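Local coordinates for ABC transporter substrate-binding protein (Staphylococcus aureus subsp. aureus NCTC 8325, PDB 3UN6), which binds zinc and probably serves as the ligand-binding component of an ABC-type import system, with a natural substrate that is not established, at residues A[41-46]-A[69-74]; A[90-95]-A[222-227]; A[173-178]-A[193-198]. All blocks are in the same frame, centred on the assembly; numbering follows the deposited sequence.

Contact 1 of 3, residues A[41-46]-A[69-74]. With ZN (zinc ion), chain B; PO4 (phosphate ion), chain D.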
ATOM      1  N   TYR A  41       4.216  -8.175  -5.159  1.00 21.17           N
ATOM      2  CA  TYR A  41       3.482  -7.666  -4.018  1.00 21.61           C
ATOM      3  C   TYR A  41       4.070  -8.070  -2.682  1.00 22.34           C
ATOM      4  O   TYR A  41       4.869  -9.018  -2.585  1.00 23.54           O
ATOM      5  CB  TYR A  41       2.045  -8.240  -4.036  1.00 21.02           C
ATOM      6  CG  TYR A  41       1.978  -9.700  -3.659  1.00 23.74           C
ATOM      7  CD1 TYR A  41       2.313 -10.697  -4.573  1.00 23.44           C
ATOM      8  CD2 TYR A  41       1.600 -10.091  -2.380  1.00 23.46           C
ATOM      9  CE1 TYR A  41       2.271 -12.032  -4.228  1.00 22.34           C
ATOM     10  CE2 TYR A  41       1.562 -11.434  -2.019  1.00 24.70           C
ATOM     11  CZ  TYR A  41       1.893 -12.398  -2.956  1.00 26.67           C
ATOM     12  OH  TYR A  41       1.855 -13.718  -2.608  1.00 29.50           O
ATOM     13  N   LEU A  42       3.634  -7.336  -1.662  1.00 22.64           N
ATOM     14  CA  LEU A  42       3.847  -7.673  -0.263  1.00 22.95           C
ATOM     15  C   LEU A  42       2.491  -8.167   0.272  1.00 23.28           C
ATOM     16  O   LEU A  42       1.423  -7.676  -0.206  1.00 24.37           O
ATOM     17  CB  LEU A  42       4.355  -6.481   0.546  1.00 22.38           C
ATOM     18  CG  LEU A  42       5.873  -6.279   0.673  1.00 24.35           C
ATOM     19  CD1 LEU A  42       6.544  -5.834  -0.664  1.00 20.50           C
ATOM     20  CD2 LEU A  42       6.137  -5.245   1.800  1.00 21.79           C
ATOM     21  N   PRO A  43       2.501  -9.111   1.262  1.00 22.71           N
ATOM     22  CA  PRO A  43       1.269  -9.708   1.831  1.00 22.22           C
ATOM     23  C   PRO A  43       0.550  -8.790   2.844  1.00 23.20           C
ATOM     24  O   PRO A  43       0.463  -9.081   4.022  1.00 20.55           O
ATOM     25  CB  PRO A  43       1.783 -10.986   2.504  1.00 22.66           C
ATOM     26  CG  PRO A  43       3.164 -10.613   2.981  1.00 24.49           C
ATOM     27  CD  PRO A  43       3.709  -9.620   1.955  1.00 23.05           C
ATOM     28  N   ILE A  44       0.027  -7.688   2.326  1.00 22.57           N
ATOM     29  CA  ILE A  44      -0.676  -6.693   3.097  1.00 21.94           C
ATOM     30  C   ILE A  44      -2.030  -6.514   2.416  1.00 21.73           C
ATOM     31  O   ILE A  44      -2.187  -6.894   1.256  1.00 21.17           O
ATOM     32  CB  ILE A  44       0.071  -5.387   3.086  1.00 20.70           C
ATOM     33  CG1 ILE A  44       0.353  -4.953   1.630  1.00 18.83           C
ATOM     34  CG2 ILE A  44       1.382  -5.527   3.889  1.00 21.11           C
ATOM     35  CD1 ILE A  44       1.095  -3.625   1.495  1.00 17.43           C
ATOM     36  N   THR A  45      -3.002  -5.949   3.122  1.00 22.40           N
ATOM     37  CA  THR A  45      -4.346  -5.756   2.535  1.00 22.56           C
ATOM     38  C   THR A  45      -4.322  -4.858   1.303  1.00 22.38           C
ATOM     39  O   THR A  45      -5.227  -4.924   0.462  1.00 23.76           O
ATOM     40  CB  THR A  45      -5.351  -5.139   3.521  1.00 23.39           C
ATOM     41  OG1 THR A  45      -4.972  -3.791   3.828  1.00 23.84           O
ATOM     42  CG2 THR A  45      -5.461  -5.978   4.799  1.00 21.86           C
ATOM     43  N   HIS A  46      -3.287  -4.039   1.174  1.00 20.92           N
ATOM     44  CA  HIS A  46      -3.219  -3.135   0.049  1.00 21.84           C
ATOM     45  C   HIS A  46      -2.994  -3.826  -1.273  1.00 22.35           C
ATOM     46  O   HIS A  46      -3.197  -3.215  -2.325  1.00 23.38           O
ATOM     47  CB  HIS A  46      -2.169  -2.043   0.255  1.00 20.92           C
ATOM     48  CG  HIS A  46      -2.409  -1.215   1.474  1.00 22.18           C
ATOM     49  ND1 HIS A  46      -1.542  -0.233   1.884  1.00 20.05           N
ATOM     50  CD2 HIS A  46      -3.392  -1.268   2.406  1.00 23.17           C
ATOM     51  CE1 HIS A  46      -2.001   0.319   2.990  1.00 26.46           C
ATOM     52  NE2 HIS A  46      -3.122  -0.295   3.332  1.00 23.74           N
ATOM     53  N   LEU A  69       1.791 -14.222  -9.460  1.00 30.72           N
ATOM     54  CA  LEU A  69       1.977 -13.294  -8.358  1.00 28.42           C
ATOM     55  C   LEU A  69       3.295 -13.634  -7.640  1.00 27.92           C
ATOM     56  O   LEU A  69       3.468 -14.727  -7.113  1.00 27.45           O
ATOM     57  CB  LEU A  69       0.795 -13.376  -7.401  1.00 28.79           C
ATOM     58  CG  LEU A  69      -0.580 -13.055  -7.982  1.00 28.46           C
ATOM     59  CD1 LEU A  69      -1.643 -13.306  -6.918  1.00 34.56           C
ATOM     60  CD2 LEU A  69      -0.657 -11.620  -8.488  1.00 26.95           C
ATOM     61  N   VAL A  70       4.202 -12.667  -7.595  1.00 26.11           N
ATOM     62  CA  VAL A  70       5.539 -12.865  -7.028  1.00 25.58           C
ATOM     63  C   VAL A  70       5.651 -12.091  -5.697  1.00 24.87           C
ATOM     64  O   VAL A  70       5.566 -10.845  -5.676  1.00 22.80           O
ATOM     65  CB  VAL A  70       6.602 -12.381  -8.048  1.00 26.08           C
ATOM     66  CG1 VAL A  70       8.027 -12.642  -7.549  1.00 26.35           C
ATOM     67  CG2 VAL A  70       6.372 -13.050  -9.410  1.00 24.91           C
ATOM     68  N   LYS A  71       5.859 -12.824  -4.600  1.00 24.37           N
ATOM     69  CA  LYS A  71       5.901 -12.244  -3.249  1.00 24.58           C
ATOM     70  C   LYS A  71       7.261 -11.746  -2.772  1.00 23.80           C
ATOM     71  O   LYS A  71       8.274 -12.420  -2.944  1.00 25.61           O
ATOM     72  CB  LYS A  71       5.399 -13.264  -2.222  1.00 25.74           C
ATOM     73  CG  LYS A  71       5.259 -12.684  -0.831  1.00 28.21           C
ATOM     74  CD  LYS A  71       4.714 -13.680   0.188  1.00 34.67           C
ATOM     75  CE  LYS A  71       5.769 -14.685   0.589  1.00 40.03           C
ATOM     76  NZ  LYS A  71       5.260 -15.534   1.692  1.00 44.11           N
ATOM     77  N   PHE A  72       7.248 -10.598  -2.103  1.00 22.31           N
ATOM     78  CA  PHE A  72       8.444  -9.961  -1.548  1.00 21.88           C
ATOM     79  C   PHE A  72       8.182  -9.672  -0.078  1.00 24.07           C
ATOM     80  O   PHE A  72       7.039  -9.549   0.322  1.00 23.35           O
ATOM     81  CB  PHE A  72       8.749  -8.671  -2.313  1.00 22.33           C
ATOM     82  CG  PHE A  72       9.186  -8.912  -3.727  1.00 22.91           C
ATOM     83  CD1 PHE A  72       8.266  -8.920  -4.763  1.00 17.97           C
ATOM     84  CD2 PHE A  72      10.512  -9.185  -4.007  1.00 25.18           C
ATOM     85  CE1 PHE A  72       8.648  -9.173  -6.070  1.00 24.20           C
ATOM     86  CE2 PHE A  72      10.923  -9.444  -5.312  1.00 27.20           C
ATOM     87  CZ  PHE A  72       9.969  -9.442  -6.359  1.00 26.00           C
ATOM     88  N   ASN A  73       9.242  -9.602   0.731  1.00 26.13           N
ATOM     89  CA  ASN A  73       9.117  -9.333   2.175  1.00 28.14           C
ATOM     90  C   ASN A  73       9.409  -7.872   2.526  1.00 26.39           C
ATOM     91  O   ASN A  73       9.179  -7.455   3.643  1.00 26.90           O
ATOM     92  CB  ASN A  73      10.112 -10.185   2.980  1.00 30.62           C
ATOM     93  CG  ASN A  73       9.997 -11.671   2.694  1.00 37.28           C
ATOM     94  OD1 ASN A  73      11.020 -12.374   2.587  1.00 43.50           O
ATOM     95  ND2 ASN A  73       8.764 -12.163   2.566  1.00 40.99           N
ATOM     96  N   ASN A  74       9.959  -7.120   1.583  1.00 26.17           N
ATOM     97  CA  ASN A  74      10.311  -5.713   1.801  1.00 25.77           C
ATOM     98  C   ASN A  74      10.218  -4.927   0.505  1.00 24.03           C
ATOM     99  O   ASN A  74      10.287  -5.502  -0.586  1.00 23.31           O
ATOM    100  CB  ASN A  74      11.730  -5.593   2.342  1.00 26.38           C
ATOM    101  CG  ASN A  74      12.765  -6.202   1.403  1.00 28.54           C
ATOM    102  OD1 ASN A  74      13.341  -5.518   0.552  1.00 29.28           O
ATOM    103  ND2 ASN A  74      12.953  -7.502   1.512  1.00 28.92           N
TER
HETATM  104 ZN    ZN B 325       0.202   0.606   1.049  1.00 23.00          ZN
HETATM  105  P   PO4 D 327       6.848 -18.893   2.251  0.50 42.53           P
HETATM  106  O1  PO4 D 327       6.329 -19.245   3.626  0.50 38.59           O
HETATM  107  O2  PO4 D 327       5.713 -18.954   1.262  0.50 42.52           O
HETATM  108  O3  PO4 D 327       7.406 -17.494   2.259  0.50 39.38           O
HETATM  109  O4  PO4 D 327       7.904 -19.901   1.865  0.50 42.28           O
HETATM  110  O   HOH W   1       2.843 -15.675  -4.633  1.00 44.49           O
HETATM  111  O   HOH W   2       1.859  -0.268   2.532  1.00 17.68           O
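Tyr41 holds its CG between its own backbone N and carbonyl carbon (chi1 73°), which lays the phenol ring across Lys71. Lys71 sends its CG anti to its backbone N (chi1 -173°), which takes that carbon past the hydroxyl end of the ring. Lys71 CA sits over one ring face of Tyr41, offset toward the rim and 4.1 Å from the centroid, a CH-pi contact. Lys71 CB lies 3.6 Å from Tyr41 OH. Leu69 CB packs 3.7 Å from Tyr41 CE1. Water 1 lies at the ring edge, in the plane, 3.0 Å from Tyr41 OH. The same water donates to Leu69 O, and so bridges the phenol to the neighbouring strand. The backbones here pair in parallel, at one border of the five-stranded sheet of a periplasmic-binding-protein lobe. Tyr41 N donates to Val70 O (3.0 Å), and Phe72 N donates to Tyr41 O (2.9 Å). Past this pair the strands end. Leu42 CG rests 3.5 Å from Phe72 O, and the Leu42 side chain continues onto Trp75 and Leu78 of helix 75-83. Pro43 centres an inverse gamma turn. The chain then reaches His46, whose ND1 binds zinc at 2.1 Å, together with water 2, Cys220 and Cys221. At the other end of the contact, Lys71 NZ donates to a phosphate ion, probably from the crystallisation liquor, which Lys266 also binds.

Contact 2 of 3, residues A[90-95]-A[222-227]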
ATOM      1  N   ALA A  90       3.448  -4.299 -10.373  1.00 20.89           N
ATOM      2  CA  ALA A  90       3.436  -4.500  -8.941  1.00 21.27           C
ATOM      3  C   ALA A  90       2.422  -3.633  -8.220  1.00 20.60           C
ATOM      4  O   ALA A  90       2.013  -2.596  -8.738  1.00 20.27           O
ATOM      5  CB  ALA A  90       4.824  -4.158  -8.390  1.00 20.71           C
ATOM      6  N   SER A  91       1.992  -4.093  -7.041  1.00 21.62           N
ATOM      7  CA  SER A  91       1.203  -3.251  -6.120  1.00 21.75           C
ATOM      8  C   SER A  91       2.294  -2.643  -5.238  1.00 20.89           C
ATOM      9  O   SER A  91       3.066  -3.380  -4.628  1.00 20.68           O
ATOM     10  CB  SER A  91       0.219  -4.075  -5.285  1.00 22.47           C
ATOM     11  OG  SER A  91      -0.569  -3.226  -4.474  1.00 23.32           O
ATOM     12  N   THR A  92       2.383  -1.317  -5.182  1.00 22.19           N
ATOM     13  CA  THR A  92       3.501  -0.664  -4.492  1.00 22.14           C
ATOM     14  C   THR A  92       3.163   0.692  -3.894  1.00 20.75           C
ATOM     15  O   THR A  92       2.165   1.323  -4.253  1.00 20.07           O
ATOM     16  CB  THR A  92       4.726  -0.518  -5.485  1.00 22.77           C
ATOM     17  OG1 THR A  92       5.918  -0.106  -4.785  1.00 28.04           O
ATOM     18  CG2 THR A  92       4.422   0.477  -6.583  1.00 21.84           C
ATOM     19  N   LEU A  93       3.995   1.128  -2.959  1.00 20.08           N
ATOM     20  CA  LEU A  93       3.835   2.440  -2.335  1.00 20.96           C
ATOM     21  C   LEU A  93       3.847   3.508  -3.452  1.00 21.02           C
ATOM     22  O   LEU A  93       4.734   3.507  -4.321  1.00 20.91           O
ATOM     23  CB  LEU A  93       4.977   2.719  -1.370  1.00 21.91           C
ATOM     24  CG  LEU A  93       5.169   1.695  -0.248  1.00 23.30           C
ATOM     25  CD1 LEU A  93       6.417   2.081   0.529  1.00 20.24           C
ATOM     26  CD2 LEU A  93       3.921   1.605   0.650  1.00 20.25           C
ATOM     27  N   ILE A  94       2.865   4.410  -3.426  1.00 20.90           N
ATOM     28  CA  ILE A  94       2.745   5.406  -4.492  1.00 20.31           C
ATOM     29  C   ILE A  94       3.919   6.385  -4.514  1.00 21.18           C
ATOM     30  O   ILE A  94       4.356   6.791  -5.588  1.00 20.05           O
ATOM     31  CB  ILE A  94       1.334   6.126  -4.474  1.00 20.88           C
ATOM     32  CG1 ILE A  94       1.137   6.946  -5.754  1.00 21.47           C
ATOM     33  CG2 ILE A  94       1.140   6.974  -3.203  1.00 19.51           C
ATOM     34  CD1 ILE A  94      -0.201   7.737  -5.807  1.00 22.32           C
ATOM     35  N   GLU A  95       4.461   6.732  -3.335  1.00 21.43           N
ATOM     36  CA  GLU A  95       5.554   7.701  -3.258  1.00 23.04           C
ATOM     37  C   GLU A  95       6.824   7.090  -3.786  1.00 22.42           C
ATOM     38  O   GLU A  95       7.596   7.762  -4.440  1.00 22.72           O
ATOM     39  CB  GLU A  95       5.790   8.233  -1.822  1.00 22.54           C
ATOM     40  CG  GLU A  95       4.619   9.079  -1.206  1.00 25.05           C
ATOM     41  CD  GLU A  95       3.472   8.252  -0.603  1.00 24.38           C
ATOM     42  OE1 GLU A  95       3.513   6.995  -0.652  1.00 22.89           O
ATOM     43  OE2 GLU A  95       2.524   8.864  -0.046  1.00 21.89           O
ATOM     44  N   VAL A 222      -0.544   1.607  -5.109  1.00 20.50           N
ATOM     45  CA  VAL A 222      -1.115   1.650  -6.465  1.00 19.73           C
ATOM     46  C   VAL A 222      -0.616   0.453  -7.279  1.00 20.83           C
ATOM     47  O   VAL A 222       0.446  -0.115  -6.994  1.00 19.30           O
ATOM     48  CB  VAL A 222      -0.668   2.945  -7.249  1.00 20.45           C
ATOM     49  CG1 VAL A 222      -1.442   4.167  -6.777  1.00 18.45           C
ATOM     50  CG2 VAL A 222       0.840   3.137  -7.149  1.00 20.35           C
ATOM     51  N   LEU A 223      -1.408   0.056  -8.268  1.00 22.51           N
ATOM     52  CA  LEU A 223      -0.988  -0.943  -9.234  1.00 21.09           C
ATOM     53  C   LEU A 223      -0.253  -0.169 -10.323  1.00 21.88           C
ATOM     54  O   LEU A 223      -0.837   0.752 -10.958  1.00 20.92           O
ATOM     55  CB  LEU A 223      -2.176  -1.655  -9.855  1.00 21.60           C
ATOM     56  CG  LEU A 223      -1.864  -2.641 -11.000  1.00 22.89           C
ATOM     57  CD1 LEU A 223      -1.009  -3.770 -10.527  1.00 18.09           C
ATOM     58  CD2 LEU A 223      -3.179  -3.179 -11.607  1.00 21.23           C
ATOM     59  N   VAL A 224       1.026  -0.497 -10.499  1.00 20.66           N
ATOM     60  CA  VAL A 224       1.828   0.085 -11.552  1.00 21.85           C
ATOM     61  C   VAL A 224       2.221  -1.014 -12.535  1.00 22.14           C
ATOM     62  O   VAL A 224       2.383  -2.183 -12.143  1.00 21.01           O
ATOM     63  CB  VAL A 224       3.093   0.735 -11.022  1.00 23.88           C
ATOM     64  CG1 VAL A 224       2.731   1.816 -10.003  1.00 21.06           C
ATOM     65  CG2 VAL A 224       4.022  -0.303 -10.388  1.00 21.77           C
ATOM     66  N   LEU A 225       2.352  -0.641 -13.807  1.00 20.48           N
ATOM     67  CA  LEU A 225       2.767  -1.561 -14.842  1.00 21.10           C
ATOM     68  C   LEU A 225       3.921  -0.970 -15.553  1.00 23.55           C
ATOM     69  O   LEU A 225       3.990   0.259 -15.714  1.00 23.44           O
ATOM     70  CB  LEU A 225       1.646  -1.775 -15.866  1.00 21.87           C
ATOM     71  CG  LEU A 225       0.365  -2.400 -15.312  1.00 24.87           C
ATOM     72  CD1 LEU A 225      -0.739  -2.420 -16.365  1.00 27.49           C
ATOM     73  CD2 LEU A 225       0.631  -3.796 -14.778  1.00 25.33           C
ATOM     74  N   ARG A 226       4.845  -1.832 -15.982  1.00 25.25           N
ATOM     75  CA  ARG A 226       5.963  -1.378 -16.779  1.00 25.68           C
ATOM     76  C   ARG A 226       5.417  -0.874 -18.115  1.00 27.69           C
ATOM     77  O   ARG A 226       4.462  -1.422 -18.652  1.00 27.75           O
ATOM     78  CB  ARG A 226       7.014  -2.492 -16.967  1.00 27.09           C
ATOM     79  CG  ARG A 226       7.892  -2.750 -15.733  1.00 24.25           C
ATOM     80  CD  ARG A 226       8.940  -3.850 -15.974  1.00 22.38           C
ATOM     81  NE  ARG A 226       9.838  -3.563 -17.100  1.00 26.13           N
ATOM     82  CZ  ARG A 226      10.974  -2.866 -17.026  1.00 29.62           C
ATOM     83  NH1 ARG A 226      11.397  -2.352 -15.881  1.00 27.13           N
ATOM     84  NH2 ARG A 226      11.697  -2.686 -18.117  1.00 33.22           N
ATOM     85  N   GLY A 227       6.040   0.178 -18.639  1.00 29.64           N
ATOM     86  CA  GLY A 227       5.612   0.833 -19.876  1.00 30.71           C
ATOM     87  C   GLY A 227       5.443  -0.035 -21.103  1.00 32.55           C
ATOM     88  O   GLY A 227       4.558   0.222 -21.915  1.00 33.36           O
TER
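The flat groups here are peptide units, and that of Ala90 is flanked by side chains of segment 222-227. Leu223 CD1 lies over one face of it, 3.7 Å from Ala90 O. Val224 CG2 lies beside the oxygen, slightly to the other side of the plane, 3.5 Å from Ala90 O. At the oxygen end, Val224 N donates almost head-on to Ala90 O (2.9 Å). Strand 221-225 is the return strand of the lobe. It runs antiparallel beside strand 89-93 in the 2-1-3-5-4 order known from type II periplasmic binding proteins. Ala90 with Val224 and Thr92 with Val222 are hydrogen-bonded pairs, each with two backbone bonds. Ser91 with Leu223 between them is a non-hydrogen-bonded pair. There Ser91 CA makes a CA-H...O contact with Val222 O (3.3 Å). The short segments 90-93 and 222-225 run 123° apart, well short of straight antiparallel. Thr92 and Val224 share one sheet face, which helix 75-83 covers. On the other face, Ser91 OG makes a weak hydrogen bond to the backbone O of zinc ligand His46. Thr92 and Val224 cross at about a right angle, with their CG2 methyls 3.9 Å apart. Where helix 94-102 begins, Ile94 CD1 meets Val222 CG1 at 3.9 Å.

Contact 3 of 3, residues A[173-178]-A[193-198]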
ATOM      1  N   SER A 173      11.099  -3.593   7.187  1.00 29.06           N
ATOM      2  CA  SER A 173      10.033  -4.357   6.549  1.00 29.28           C
ATOM      3  C   SER A 173       8.833  -4.433   7.503  1.00 27.48           C
ATOM      4  O   SER A 173       8.989  -4.420   8.720  1.00 26.03           O
ATOM      5  CB  SER A 173      10.511  -5.764   6.190  1.00 31.01           C
ATOM      6  OG  SER A 173      10.954  -6.430   7.340  1.00 36.94           O
ATOM      7  N   PRO A 174       7.623  -4.479   6.951  1.00 26.46           N
ATOM      8  CA  PRO A 174       6.431  -4.584   7.783  1.00 26.35           C
ATOM      9  C   PRO A 174       6.487  -5.753   8.775  1.00 28.48           C
ATOM     10  O   PRO A 174       6.200  -5.552   9.971  1.00 27.51           O
ATOM     11  CB  PRO A 174       5.312  -4.791   6.747  1.00 26.48           C
ATOM     12  CG  PRO A 174       5.839  -4.103   5.524  1.00 25.11           C
ATOM     13  CD  PRO A 174       7.297  -4.365   5.521  1.00 26.34           C
ATOM     14  N   ALA A 175       6.889  -6.945   8.300  1.00 28.35           N
ATOM     15  CA  ALA A 175       6.955  -8.153   9.148  1.00 29.66           C
ATOM     16  C   ALA A 175       7.887  -8.020  10.361  1.00 30.31           C
ATOM     17  O   ALA A 175       7.771  -8.774  11.329  1.00 32.41           O
ATOM     18  CB  ALA A 175       7.381  -9.389   8.308  1.00 29.68           C
ATOM     19  N   GLU A 176       8.824  -7.095  10.294  1.00 30.25           N
ATOM     20  CA  GLU A 176       9.784  -6.892  11.380  1.00 30.32           C
ATOM     21  C   GLU A 176       9.294  -5.928  12.453  1.00 29.03           C
ATOM     22  O   GLU A 176       9.906  -5.814  13.512  1.00 28.06           O
ATOM     23  CB  GLU A 176      11.099  -6.358  10.797  1.00 32.31           C
ATOM     24  CG  GLU A 176      11.876  -7.373   9.997  1.00 37.32           C
ATOM     25  CD  GLU A 176      13.192  -6.831   9.403  1.00 47.42           C
ATOM     26  OE1 GLU A 176      13.270  -5.623   9.063  1.00 45.03           O
ATOM     27  OE2 GLU A 176      14.149  -7.647   9.257  1.00 53.26           O
HETATM   28  N   MSE A 177       8.188  -5.230  12.195  1.00 28.24           N
HETATM   29  CA  MSE A 177       7.725  -4.195  13.123  1.00 27.55           C
HETATM   30  C   MSE A 177       7.214  -4.689  14.476  1.00 29.05           C
HETATM   31  O   MSE A 177       7.569  -4.112  15.504  1.00 29.83           O
HETATM   32  CB  MSE A 177       6.729  -3.271  12.425  1.00 27.55           C
HETATM   33  CG  MSE A 177       7.422  -2.427  11.336  1.00 27.38           C
HETATM   34 SE   MSE A 177       6.152  -1.395  10.380  1.00 30.29          SE
HETATM   35  CE  MSE A 177       7.349  -0.653   8.949  1.00 23.29           C
ATOM     36  N   PRO A 178       6.407  -5.763  14.497  1.00 30.84           N
ATOM     37  CA  PRO A 178       5.924  -6.260  15.801  1.00 33.10           C
ATOM     38  C   PRO A 178       7.039  -6.630  16.771  1.00 34.52           C
ATOM     39  O   PRO A 178       6.972  -6.274  17.940  1.00 36.80           O
ATOM     40  CB  PRO A 178       5.112  -7.501  15.424  1.00 34.29           C
ATOM     41  CG  PRO A 178       4.610  -7.205  14.085  1.00 30.44           C
ATOM     42  CD  PRO A 178       5.730  -6.446  13.385  1.00 28.73           C
ATOM     43  N   GLU A 193      -2.256  -2.848   7.217  1.00 21.19           N
ATOM     44  CA  GLU A 193      -2.674  -4.071   7.880  1.00 23.15           C
ATOM     45  C   GLU A 193      -2.209  -5.194   6.954  1.00 22.30           C
ATOM     46  O   GLU A 193      -2.010  -4.962   5.761  1.00 21.24           O
ATOM     47  CB  GLU A 193      -4.168  -4.084   8.103  1.00 25.34           C
ATOM     48  CG  GLU A 193      -4.636  -3.080   9.165  1.00 29.59           C
ATOM     49  CD  GLU A 193      -4.176  -3.415  10.606  1.00 36.34           C
ATOM     50  OE1 GLU A 193      -3.117  -4.050  10.796  1.00 34.64           O
ATOM     51  OE2 GLU A 193      -4.877  -3.001  11.562  1.00 40.02           O
ATOM     52  N   PRO A 194      -2.029  -6.410   7.492  1.00 21.77           N
ATOM     53  CA  PRO A 194      -2.314  -6.847   8.831  1.00 22.78           C
ATOM     54  C   PRO A 194      -1.203  -6.657   9.859  1.00 23.29           C
ATOM     55  O   PRO A 194      -1.318  -7.193  10.943  1.00 23.01           O
ATOM     56  CB  PRO A 194      -2.555  -8.335   8.625  1.00 23.17           C
ATOM     57  CG  PRO A 194      -1.566  -8.695   7.563  1.00 22.43           C
ATOM     58  CD  PRO A 194      -1.397  -7.484   6.711  1.00 23.99           C
ATOM     59  N   PHE A 195      -0.188  -5.854   9.557  1.00 23.68           N
ATOM     60  CA  PHE A 195       0.947  -5.735  10.471  1.00 24.97           C
ATOM     61  C   PHE A 195       0.701  -4.939  11.747  1.00 26.13           C
ATOM     62  O   PHE A 195       1.493  -5.016  12.677  1.00 28.59           O
ATOM     63  CB  PHE A 195       2.232  -5.395   9.699  1.00 25.47           C
ATOM     64  CG  PHE A 195       2.625  -6.508   8.778  1.00 24.76           C
ATOM     65  CD1 PHE A 195       3.189  -7.682   9.306  1.00 27.13           C
ATOM     66  CD2 PHE A 195       2.286  -6.471   7.439  1.00 23.01           C
ATOM     67  CE1 PHE A 195       3.496  -8.768   8.491  1.00 29.67           C
ATOM     68  CE2 PHE A 195       2.598  -7.564   6.589  1.00 25.58           C
ATOM     69  CZ  PHE A 195       3.197  -8.722   7.137  1.00 27.45           C
ATOM     70  N   GLY A 196      -0.427  -4.237  11.824  1.00 26.03           N
ATOM     71  CA  GLY A 196      -0.805  -3.560  13.062  1.00 26.18           C
ATOM     72  C   GLY A 196      -1.533  -4.565  13.936  1.00 27.63           C
ATOM     73  O   GLY A 196      -1.183  -4.772  15.109  1.00 26.17           O
ATOM     74  N   ALA A 197      -2.542  -5.213  13.352  1.00 26.58           N
ATOM     75  CA  ALA A 197      -3.302  -6.212  14.060  1.00 27.29           C
ATOM     76  C   ALA A 197      -2.337  -7.280  14.588  1.00 28.95           C
ATOM     77  O   ALA A 197      -2.495  -7.756  15.708  1.00 28.49           O
ATOM     78  CB  ALA A 197      -4.348  -6.826  13.150  1.00 27.67           C
ATOM     79  N   LEU A 198      -1.324  -7.637  13.793  1.00 27.86           N
ATOM     80  CA  LEU A 198      -0.352  -8.645  14.226  1.00 29.16           C
ATOM     81  C   LEU A 198       0.420  -8.134  15.448  1.00 31.36           C
ATOM     82  O   LEU A 198       0.662  -8.894  16.383  1.00 31.09           O
ATOM     83  CB  LEU A 198       0.609  -9.025  13.096  1.00 28.93           C
ATOM     84  CG  LEU A 198       1.559 -10.178  13.395  1.00 27.65           C
ATOM     85  CD1 LEU A 198       0.797 -11.464  13.709  1.00 27.75           C
ATOM     86  CD2 LEU A 198       2.546 -10.399  12.228  1.00 24.71           C
TER
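Phe195 reaches across to segment 173-178 with its CG anti to the carbonyl carbon (chi1 -65°). Its CB starts 4.0 Å from Pro174 O, and Phe195 CG lies 3.8 Å from Pro174 CB. Along one side of the ring, Phe195 CD2 lies 3.5 Å from Pro174 CB, and CE2 is still near the same carbon. Along the other side, CD1 passes Pro174 O, and Phe195 CE1 packs 3.6 Å from Ala175 CA. Pro174 CB and Ala175 N thus lie over one face, both offset toward the rim. The Pro174 CB approach is a CH-pi contact, 3.9 Å from the Phe195 centroid and 27° off the ring normal. Farther along, Pro178 CG touches Leu198 CD2 at 4.2 Å. No hydrogen bond joins the two segments. Phe195 O is instead bonded to Tyr189 OH. Segment 193-198 is braced from within. Glu193 OE1 accepts from both Gly196 N and Ala197 N at the start of helix 195-201, just after the cis peptide bond before Pro194. Helix 177-182 connects strand 167-171 to strand 188-192, and both strands run parallel to strand 138-142 between them. Such a beta-alpha-beta crossover is typical of the alpha/beta lobes of periplasmic binding proteins, here the second lobe.

Overall arrangement
Contact 1 lies between the other two, its centre about 12 Å from each of theirs. Contacts 1 and 2 belong to the same five-stranded sheet. Contact 3 lies beside the other sheet, in loops and helix starts flanking strand 188-192, its nearest atoms about 8 Å from contact 2. Segment 41-46 links the two sides. Thr45 N lies 3.0 Å from Glu193 O, a probable hydrogen bond, and Ile44 CG2 packs 3.6 Å from Phe195 CE2. Zinc ligand His46 comes from contact 1; Cys220 and Cys221 precede segment 222-227. All three sit on the five-stranded-sheet side, near this junction, as expected of a cleft site in this family. The zinc about 4 Å from the Pro174 side chain is a different ion.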